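Local coordinates for protein probable oxidoreductase (Pseudomonas aeruginosa, PDB 4B7C) that probably catalyses an NADP-dependent oxidation or reduction as a member of the medium-chain dehydrogenase/reductase superfamily, its physiological substrate being unestablished, at residues Q6-A14 with L100-G108; Y47-M58 with E72-G80. One frame throughout, in Å; residues are numbered along the deposited sequence. Where two conformers were deposited one is given.

Contact 1 of 2, residues Q6-A14 with L100-G108; sequences QINRQYQLA and LGVQDYFIG
Asp-104 and Arg-9 both set CG beside their backbone N, and a bend at chi3 (-61°) of the arginine turns its guanidinium side-on to the carboxylate. The nearly coplanar groups form a two-nitrogen salt bridge: NE of Arg-9 lies 2.8 Å from OD2 of Asp-104 and NH2 3.0 Å from OD1, each on a syn lone pair. On its anti side, 29° out of plane, OD2 also takes a hydrogen bond from Arg-9 N, so the aspartate serves main chain and side chain together. Gln-103 presents OE1 to two amides arriving from opposite faces of its plane, ND2 of Asn-8 at 3.0 Å and NE2 of Gln-10 at 2.9 Å. Its own NE2 is held by Leu-100 O, which fixes the amide's rotation. OD1 of Asn-8 accepts a hydrogen bond from the backbone N of Tyr-105, 2.8 Å away, above its carbonyl plane. Around the single bridge between Gln-10 and Gln-103, backbone bonds run from Asp-104 N to Arg-9 O and from Tyr-11 N to Val-102 O, and CG1 of Val-102 packs on CB of Tyr-11. Side-chain amides and one ion pair do much of the joining, and the carboxylate gripped by three N-H groups is probably kept ionised.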
loop_
_atom_site.group_PDB
_atom_site.type_symbol
_atom_site.label_atom_id
_atom_site.label_comp_id
_atom_site.label_asym_id
_atom_site.label_seq_id
_atom_site.Cartn_x
_atom_site.Cartn_y
_atom_site.Cartn_z
ATOM N N GLN B 6 -42.286 -26.532 -13.983
ATOM C CA GLN B 6 -41.036 -26.202 -14.721
ATOM C C GLN B 6 -39.821 -26.474 -13.836
ATOM O O GLN B 6 -39.913 -26.421 -12.606
ATOM C CB GLN B 6 -41.073 -24.738 -15.160
ATOM C CG GLN B 6 -39.935 -24.258 -16.075
ATOM C CD GLN B 6 -40.049 -24.750 -17.527
ATOM O OE1 GLN B 6 -40.924 -24.326 -18.279
ATOM N NE2 GLN B 6 -39.126 -25.618 -17.931
ATOM N N ILE B 7 -38.693 -26.781 -14.473
ATOM C CA ILE B 7 -37.473 -27.162 -13.759
ATOM C C ILE B 7 -36.397 -26.085 -13.839
ATOM O O ILE B 7 -36.098 -25.564 -14.912
ATOM C CB ILE B 7 -36.887 -28.511 -14.265
ATOM C CG1 ILE B 7 -37.868 -29.656 -13.954
ATOM C CG2 ILE B 7 -35.542 -28.795 -13.618
ATOM C CD1 ILE B 7 -37.910 -30.039 -12.482
ATOM N N ASN B 8 -35.795 -25.794 -12.692
ATOM C CA ASN B 8 -34.618 -24.924 -12.620
ATOM C C ASN B 8 -33.378 -25.767 -12.363
ATOM O O ASN B 8 -33.202 -26.298 -11.274
ATOM C CB ASN B 8 -34.786 -23.881 -11.505
ATOM C CG ASN B 8 -33.628 -22.895 -11.439
ATOM O OD1 ASN B 8 -32.969 -22.614 -12.451
ATOM N ND2 ASN B 8 -33.367 -22.370 -10.241
ATOM N N ARG B 9 -32.521 -25.896 -13.373
ATOM C CA ARG B 9 -31.259 -26.610 -13.190
ATOM C C ARG B 9 -30.282 -25.672 -12.496
ATOM O O ARG B 9 -30.178 -24.493 -12.855
ATOM C CB ARG B 9 -30.654 -27.080 -14.511
ATOM C CG ARG B 9 -31.563 -27.980 -15.344
ATOM C CD ARG B 9 -30.970 -28.220 -16.716
ATOM N NE ARG B 9 -30.802 -26.979 -17.457
ATOM C CZ ARG B 9 -30.011 -26.833 -18.513
ATOM N NH1 ARG B 9 -29.292 -27.849 -18.983
ATOM N NH2 ARG B 9 -29.929 -25.652 -19.100
ATOM N N GLN B 10 -29.556 -26.216 -11.523
ATOM C CA GLN B 10 -28.623 -25.437 -10.717
ATOM C C GLN B 10 -27.316 -26.176 -10.489
ATOM O O GLN B 10 -27.304 -27.393 -10.294
ATOM C CB GLN B 10 -29.206 -25.146 -9.344
ATOM C CG GLN B 10 -30.592 -24.553 -9.308
ATOM C CD GLN B 10 -31.031 -24.339 -7.868
ATOM O OE1 GLN B 10 -30.931 -25.246 -7.045
ATOM N NE2 GLN B 10 -31.466 -23.122 -7.546
ATOM N N TYR B 11 -26.226 -25.429 -10.499
ATOM C CA TYR B 11 -24.962 -25.932 -9.991
ATOM C C TYR B 11 -24.777 -25.433 -8.571
ATOM O O TYR B 11 -24.695 -24.225 -8.330
ATOM C CB TYR B 11 -23.783 -25.520 -10.855
ATOM C CG TYR B 11 -23.512 -26.491 -11.957
ATOM C CD1 TYR B 11 -22.960 -27.741 -11.686
ATOM C CD2 TYR B 11 -23.804 -26.169 -13.280
ATOM C CE1 TYR B 11 -22.705 -28.642 -12.702
ATOM C CE2 TYR B 11 -23.562 -27.067 -14.297
ATOM C CZ TYR B 11 -23.010 -28.305 -14.002
ATOM O OH TYR B 11 -22.774 -29.193 -15.013
ATOM N N GLN B 12 -24.740 -26.378 -7.637
ATOM C CA GLN B 12 -24.515 -26.062 -6.234
ATOM C C GLN B 12 -23.069 -26.339 -5.865
ATOM O O GLN B 12 -22.425 -27.197 -6.459
ATOM C CB GLN B 12 -25.423 -26.880 -5.334
ATOM C CG GLN B 12 -26.898 -26.624 -5.554
ATOM C CD GLN B 12 -27.781 -27.555 -4.746
ATOM O OE1 GLN B 12 -27.297 -28.491 -4.112
ATOM N NE2 GLN B 12 -29.089 -27.308 -4.774
ATOM N N LEU B 13 -22.560 -25.587 -4.896
ATOM C CA LEU B 13 -21.232 -25.855 -4.346
ATOM C C LEU B 13 -21.324 -27.091 -3.457
ATOM O O LEU B 13 -22.036 -27.090 -2.453
ATOM C CB LEU B 13 -20.699 -24.659 -3.563
ATOM C CG LEU B 13 -19.272 -24.787 -3.007
ATOM C CD1 LEU B 13 -18.263 -24.852 -4.144
ATOM C CD2 LEU B 13 -18.962 -23.646 -2.050
ATOM N N ALA B 14 -20.598 -28.137 -3.839
ATOM C CA ALA B 14 -20.720 -29.456 -3.198
ATOM C C ALA B 14 -19.627 -29.671 -2.151
ATOM O O ALA B 14 -19.881 -30.192 -1.072
ATOM C CB ALA B 14 -20.662 -30.557 -4.241
ATOM N N LEU B 100 -27.080 -13.483 -10.584
ATOM C CA LEU B 100 -28.163 -14.388 -11.014
ATOM C C LEU B 100 -27.935 -15.849 -10.625
ATOM O O LEU B 100 -28.867 -16.655 -10.620
ATOM C CB LEU B 100 -28.358 -14.297 -12.533
ATOM C CG LEU B 100 -28.783 -12.915 -13.063
ATOM C CD1 LEU B 100 -28.996 -12.934 -14.578
ATOM C CD2 LEU B 100 -30.022 -12.395 -12.340
ATOM N N GLY B 101 -26.680 -16.197 -10.362
ATOM C CA GLY B 101 -26.340 -17.558 -9.938
ATOM C C GLY B 101 -26.151 -18.516 -11.110
ATOM O O GLY B 101 -26.632 -18.260 -12.223
ATOM N N VAL B 102 -25.449 -19.624 -10.856
ATOM C CA VAL B 102 -25.188 -20.618 -11.893
ATOM C C VAL B 102 -26.399 -21.527 -11.993
ATOM O O VAL B 102 -26.420 -22.641 -11.456
ATOM C CB VAL B 102 -23.906 -21.438 -11.647
ATOM C CG1 VAL B 102 -23.697 -22.421 -12.790
ATOM C CG2 VAL B 102 -22.683 -20.526 -11.539
ATOM N N GLN B 103 -27.410 -21.037 -12.704
ATOM C CA GLN B 103 -28.702 -21.701 -12.794
ATOM C C GLN B 103 -29.522 -21.161 -13.978
ATOM O O GLN B 103 -29.154 -20.161 -14.592
ATOM C CB GLN B 103 -29.493 -21.519 -11.498
ATOM C CG GLN B 103 -29.701 -20.072 -11.106
ATOM C CD GLN B 103 -30.344 -19.900 -9.756
ATOM O OE1 GLN B 103 -30.984 -20.817 -9.219
ATOM N NE2 GLN B 103 -30.184 -18.700 -9.193
ATOM N N ASP B 104 -30.612 -21.854 -14.292
ATOM C CA ASP B 104 -31.505 -21.461 -15.404
ATOM C C ASP B 104 -32.302 -20.203 -15.062
ATOM O O ASP B 104 -32.499 -19.332 -15.911
ATOM C CB ASP B 104 -32.509 -22.569 -15.740
ATOM C CG ASP B 104 -31.885 -23.734 -16.492
ATOM O OD1 ASP B 104 -31.109 -23.510 -17.447
ATOM O OD2 ASP B 104 -32.174 -24.892 -16.100
ATOM N N TYR B 105 -32.770 -20.151 -13.819
ATOM C CA TYR B 105 -33.657 -19.084 -13.362
ATOM C C TYR B 105 -33.208 -18.528 -12.029
ATOM O O TYR B 105 -32.785 -19.286 -11.151
ATOM C CB TYR B 105 -35.083 -19.599 -13.169
ATOM C CG TYR B 105 -35.764 -20.089 -14.416
ATOM C CD1 TYR B 105 -36.502 -19.218 -15.215
ATOM C CD2 TYR B 105 -35.687 -21.425 -14.792
ATOM C CE1 TYR B 105 -37.141 -19.664 -16.356
ATOM C CE2 TYR B 105 -36.314 -21.879 -15.937
ATOM C CZ TYR B 105 -37.053 -20.994 -16.710
ATOM O OH TYR B 105 -37.673 -21.433 -17.847
ATOM N N PHE B 106 -33.311 -17.208 -11.885
ATOM C CA PHE B 106 -33.100 -16.538 -10.604
ATOM C C PHE B 106 -34.430 -16.094 -10.034
ATOM O O PHE B 106 -35.224 -15.450 -10.731
ATOM C CB PHE B 106 -32.184 -15.321 -10.733
ATOM C CG PHE B 106 -32.186 -14.434 -9.511
ATOM C CD1 PHE B 106 -31.334 -14.692 -8.444
ATOM C CD2 PHE B 106 -33.067 -13.349 -9.418
ATOM C CE1 PHE B 106 -31.335 -13.885 -7.321
ATOM C CE2 PHE B 106 -33.076 -12.543 -8.292
ATOM C CZ PHE B 106 -32.212 -12.811 -7.238
ATOM N N ILE B 107 -34.671 -16.446 -8.779
ATOM C CA ILE B 107 -35.797 -15.929 -8.012
ATOM C C ILE B 107 -35.283 -15.344 -6.712
ATOM O O ILE B 107 -34.610 -16.019 -5.944
ATOM C CB ILE B 107 -36.845 -16.990 -7.662
ATOM C CG1 ILE B 107 -37.550 -17.498 -8.919
ATOM C CG2 ILE B 107 -37.913 -16.423 -6.753
ATOM C CD1 ILE B 107 -38.673 -18.484 -8.603
ATOM N N GLY B 108 -35.592 -14.076 -6.480
ATOM C CA GLY B 108 -35.184 -13.418 -5.248
ATOM C C GLY B 108 -35.286 -11.906 -5.273
ATOM O O GLY B 108 -35.740 -11.304 -6.260
#

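Contact 2 of 2, residues Y47-M58 with E72-G80; sequences YLSLDPAMRGWM and EVMRALGVG
In one of its two deposited conformers Arg-75 lies over the indole of Trp-57. CD of Arg-75 sits 4.0 Å from the centroid of the six-membered ring in a CH-pi contact, while CZ lies over the five-membered ring, 5.0 Å from its centroid, as a cation-pi partner. The guanidinium plane stands 67° from the indole, with NH1 3.5 Å from CG of Trp-57; NH2 is bonded to Pro-66 O. Ala-53 O and Met-54 CA lie against the rim of the opposite face. The flexible methionines pack tightly: a bend at chi2 (54°) brings CE of Met-74 to 3.8 Å from CG of Met-58, and CE of Met-54 meets CB of Ala-76 at 3.6 Å. The side-chain end of partly exposed Leu-77 is looser, CD1 coming no nearer than 4.4 Å to OD2 of Asp-51, whose OD1 salt-bridges Lys-331; yet Leu-77 O is held by Ser-49 N at 2.7 Å. Beyond it, Tyr-47 and Val-79 form a hydrogen-bonded antiparallel pair, and Gly-78, without a side chain, lets CD2 of Leu-48 lie 4.1 Å from its CA. Strands 41-49 and 77-85 pair antiparallel with helix 53-58 in their connection, within the GroES-like domain characteristic of medium-chain dehydrogenases.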
loop_
_atom_site.group_PDB
_atom_site.type_symbol
_atom_site.label_atom_id
_atom_site.label_comp_id
_atom_site.label_asym_id
_atom_site.label_seq_id
_atom_site.Cartn_x
_atom_site.Cartn_y
_atom_site.Cartn_z
ATOM N N TYR B 47 -27.139 -15.113 -19.959
ATOM C CA TYR B 47 -25.692 -15.185 -19.998
ATOM C C TYR B 47 -25.119 -15.025 -18.590
ATOM O O TYR B 47 -25.560 -14.175 -17.821
ATOM C CB TYR B 47 -25.113 -14.104 -20.883
ATOM C CG TYR B 47 -25.498 -14.229 -22.332
ATOM C CD1 TYR B 47 -24.724 -14.982 -23.210
ATOM C CD2 TYR B 47 -26.626 -13.589 -22.820
ATOM C CE1 TYR B 47 -25.062 -15.098 -24.544
ATOM C CE2 TYR B 47 -26.974 -13.688 -24.151
ATOM C CZ TYR B 47 -26.197 -14.445 -25.010
ATOM O OH TYR B 47 -26.526 -14.556 -26.326
ATOM N N LEU B 48 -24.108 -15.835 -18.288
ATOM C CA LEU B 48 -23.413 -15.790 -16.997
ATOM C C LEU B 48 -21.959 -15.427 -17.160
ATOM O O LEU B 48 -21.305 -15.817 -18.130
ATOM C CB LEU B 48 -23.504 -17.120 -16.276
ATOM C CG LEU B 48 -24.916 -17.618 -15.992
ATOM C CD1 LEU B 48 -24.827 -18.985 -15.338
ATOM C CD2 LEU B 48 -25.750 -16.643 -15.152
ATOM N N SER B 49 -21.479 -14.610 -16.230
ATOM C CA SER B 49 -20.095 -14.182 -16.219
ATOM C C SER B 49 -19.244 -15.227 -15.499
ATOM O O SER B 49 -19.490 -15.561 -14.347
ATOM C CB SER B 49 -19.932 -12.841 -15.526
ATOM O OG SER B 49 -18.553 -12.517 -15.415
ATOM N N LEU B 50 -18.257 -15.758 -16.206
ATOM C CA LEU B 50 -17.268 -16.619 -15.579
ATOM C C LEU B 50 -16.032 -15.767 -15.286
ATOM O O LEU B 50 -15.412 -15.227 -16.212
ATOM C CB LEU B 50 -16.953 -17.831 -16.458
ATOM C CG LEU B 50 -17.901 -19.036 -16.344
ATOM C CD1 LEU B 50 -19.371 -18.655 -16.387
ATOM C CD2 LEU B 50 -17.598 -20.025 -17.458
ATOM N N ASP B 51 -15.706 -15.673 -13.989
ATOM C CA ASP B 51 -14.675 -14.766 -13.453
ATOM C C ASP B 51 -13.708 -15.473 -12.511
ATOM O O ASP B 51 -14.135 -16.271 -11.674
ATOM C CB ASP B 51 -15.270 -13.638 -12.574
ATOM C CG ASP B 51 -16.359 -12.818 -13.284
ATOM O OD1 ASP B 51 -16.080 -12.321 -14.395
ATOM O OD2 ASP B 51 -17.482 -12.642 -12.727
ATOM N N PRO B 52 -12.411 -15.124 -12.584
ATOM C CA PRO B 52 -11.428 -15.721 -11.652
ATOM C C PRO B 52 -11.803 -15.547 -10.184
ATOM O O PRO B 52 -11.465 -16.406 -9.358
ATOM C CB PRO B 52 -10.135 -14.956 -11.973
ATOM C CG PRO B 52 -10.306 -14.511 -13.387
ATOM C CD PRO B 52 -11.767 -14.179 -13.510
ATOM N N ALA B 53 -12.485 -14.442 -9.865
ATOM C CA ALA B 53 -12.959 -14.187 -8.494
ATOM C C ALA B 53 -13.820 -15.325 -7.956
ATOM O O ALA B 53 -13.950 -15.490 -6.739
ATOM C CB ALA B 53 -13.708 -12.863 -8.410
ATOM N N MET B 54 -14.391 -16.116 -8.859
ATOM C CA MET B 54 -15.197 -17.290 -8.464
ATOM C C MET B 54 -14.424 -18.283 -7.591
ATOM O O MET B 54 -14.986 -18.957 -6.720
ATOM C CB MET B 54 -15.712 -18.034 -9.693
ATOM C CG MET B 54 -16.927 -17.391 -10.321
ATOM S SD MET B 54 -17.417 -18.143 -11.855
ATOM C CE MET B 54 -19.206 -17.972 -11.866
ATOM N N ARG B 55 -13.123 -18.356 -7.825
ATOM C CA ARG B 55 -12.252 -19.221 -7.020
ATOM C C ARG B 55 -12.233 -18.777 -5.536
ATOM O O ARG B 55 -12.370 -19.593 -4.598
ATOM C CB ARG B 55 -10.859 -19.271 -7.667
ATOM C CG ARG B 55 -10.039 -20.518 -7.320
ATOM C CD ARG B 55 -10.727 -21.831 -7.236
ATOM N NE ARG B 55 -9.980 -22.753 -6.383
ATOM C CZ ARG B 55 -10.060 -22.865 -5.056
ATOM N NH1 ARG B 55 -10.882 -22.111 -4.336
ATOM N NH2 ARG B 55 -9.291 -23.764 -4.441
ATOM N N GLY B 56 -12.148 -17.468 -5.323
ATOM C CA GLY B 56 -12.208 -16.913 -3.976
ATOM C C GLY B 56 -13.555 -17.144 -3.320
ATOM O O GLY B 56 -13.638 -17.397 -2.112
ATOM N N TRP B 57 -14.623 -17.033 -4.103
ATOM C CA TRP B 57 -15.993 -17.192 -3.572
ATOM C C TRP B 57 -16.246 -18.582 -3.084
ATOM O O TRP B 57 -17.136 -18.803 -2.250
ATOM C CB TRP B 57 -17.048 -16.854 -4.622
ATOM C CG TRP B 57 -16.919 -15.485 -5.214
ATOM C CD1 TRP B 57 -16.275 -14.381 -4.672
ATOM C CD2 TRP B 57 -17.498 -15.006 -6.476
ATOM N NE1 TRP B 57 -16.377 -13.306 -5.506
ATOM C CE2 TRP B 57 -17.099 -13.609 -6.602
ATOM C CE3 TRP B 57 -18.257 -15.579 -7.480
ATOM C CZ2 TRP B 57 -17.456 -12.836 -7.700
ATOM C CZ3 TRP B 57 -18.615 -14.800 -8.583
ATOM C CH2 TRP B 57 -18.220 -13.463 -8.696
ATOM N N MET B 58 -15.486 -19.530 -3.626
ATOM C CA MET B 58 -15.600 -20.931 -3.223
ATOM C C MET B 58 -14.834 -21.263 -1.936
ATOM O O MET B 58 -15.147 -22.244 -1.254
ATOM C CB MET B 58 -15.104 -21.844 -4.348
ATOM C CG MET B 58 -16.088 -21.968 -5.498
ATOM S SD MET B 58 -15.478 -23.082 -6.807
ATOM C CE MET B 58 -14.421 -21.989 -7.742
ATOM N N GLU B 72 -25.411 -24.426 -1.504
ATOM C CA GLU B 72 -25.991 -23.227 -2.118
ATOM C C GLU B 72 -25.678 -23.188 -3.607
ATOM O O GLU B 72 -24.631 -23.661 -4.048
ATOM C CB GLU B 72 -25.439 -21.939 -1.500
ATOM C CG GLU B 72 -26.077 -21.509 -0.189
ATOM C CD GLU B 72 -25.513 -20.194 0.346
ATOM O OE1 GLU B 72 -24.609 -19.583 -0.288
ATOM O OE2 GLU B 72 -25.990 -19.772 1.420
ATOM N N VAL B 73 -26.578 -22.577 -4.371
ATOM C CA VAL B 73 -26.322 -22.328 -5.784
ATOM C C VAL B 73 -25.068 -21.485 -5.929
ATOM O O VAL B 73 -24.904 -20.482 -5.249
ATOM C CB VAL B 73 -27.504 -21.609 -6.455
ATOM C CG1 VAL B 73 -27.194 -21.337 -7.926
ATOM C CG2 VAL B 73 -28.759 -22.450 -6.309
ATOM N N MET B 74 -24.181 -21.903 -6.816
ATOM C CA MET B 74 -22.932 -21.198 -7.020
ATOM C C MET B 74 -23.177 -19.743 -7.458
ATOM O O MET B 74 -24.043 -19.465 -8.293
ATOM C CB MET B 74 -22.062 -21.911 -8.055
ATOM C CG MET B 74 -20.734 -21.223 -8.341
ATOM S SD MET B 74 -19.724 -20.903 -6.900
ATOM C CE MET B 74 -18.441 -19.943 -7.694
ATOM N N ARG B 75 -22.404 -18.827 -6.880
ATOM C CA ARG B 75 -22.532 -17.401 -7.181
ATOM C C ARG B 75 -22.035 -17.088 -8.588
ATOM O O ARG B 75 -20.998 -17.573 -9.012
ATOM C CB ARG B 75 -21.761 -16.550 -6.157
ATOM C CG ARG B 75 -21.822 -15.044 -6.406
ATOM C CD ARG B 75 -21.175 -14.189 -5.315
ATOM N NE ARG B 75 -21.681 -14.560 -3.996
ATOM C CZ ARG B 75 -20.952 -14.907 -2.938
ATOM N NH1 ARG B 75 -19.617 -14.923 -2.981
ATOM N NH2 ARG B 75 -21.581 -15.227 -1.814
ATOM N N ALA B 76 -22.784 -16.263 -9.311
ATOM C CA ALA B 76 -22.374 -15.788 -10.642
ATOM C C ALA B 76 -23.118 -14.516 -11.009
ATOM O O ALA B 76 -24.331 -14.434 -10.833
ATOM C CB ALA B 76 -22.645 -16.849 -11.695
ATOM N N LEU B 77 -22.388 -13.545 -11.516
ATOM C CA LEU B 77 -22.991 -12.384 -12.125
ATOM C C LEU B 77 -23.531 -12.811 -13.484
ATOM O O LEU B 77 -22.957 -13.661 -14.171
ATOM C CB LEU B 77 -21.990 -11.236 -12.290
ATOM C CG LEU B 77 -21.466 -10.607 -10.983
ATOM C CD1 LEU B 77 -20.329 -9.637 -11.291
ATOM C CD2 LEU B 77 -22.540 -9.928 -10.161
ATOM N N GLY B 78 -24.645 -12.229 -13.874
ATOM C CA GLY B 78 -25.251 -12.575 -15.147
ATOM C C GLY B 78 -26.182 -11.517 -15.681
ATOM O O GLY B 78 -26.498 -10.548 -14.987
ATOM N N VAL B 79 -26.612 -11.731 -16.924
ATOM C CA VAL B 79 -27.664 -10.934 -17.522
ATOM C C VAL B 79 -28.829 -11.836 -17.851
ATOM O O VAL B 79 -28.662 -12.962 -18.327
ATOM C CB VAL B 79 -27.232 -10.186 -18.796
ATOM C CG1 VAL B 79 -26.496 -8.908 -18.401
ATOM C CG2 VAL B 79 -26.361 -11.048 -19.683
ATOM N N GLY B 80 -30.019 -11.330 -17.596
ATOM C CA GLY B 80 -31.231 -12.101 -17.821
ATOM C C GLY B 80 -32.447 -11.239 -18.052
ATOM O O GLY B 80 -32.405 -10.021 -17.879
#

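From the N terminus, strand 7-13 comes first and waits some ninety residues for its partner at 100-108, so contact 1 closes the long loop. Contact 2 lies wholly within that loop: strand 41-49 and helix 53-58 are followed by a short connection to 72-80, whose strand returns antiparallel. The contacts touch through Met-74, whose backbone N and O probably bond to Tyr-11 O and Val-102 N, so the loop leading into strand 77-85 adjoins both partners of contact 1. Strand 105-108 then pairs with strand 41-49. Together they tie the two-stranded sheet 7-13/26-32 to the larger mixed sheet, which also takes in C-terminal strands 307-311 and 331-335, while all four segments belong to the GroES-like region.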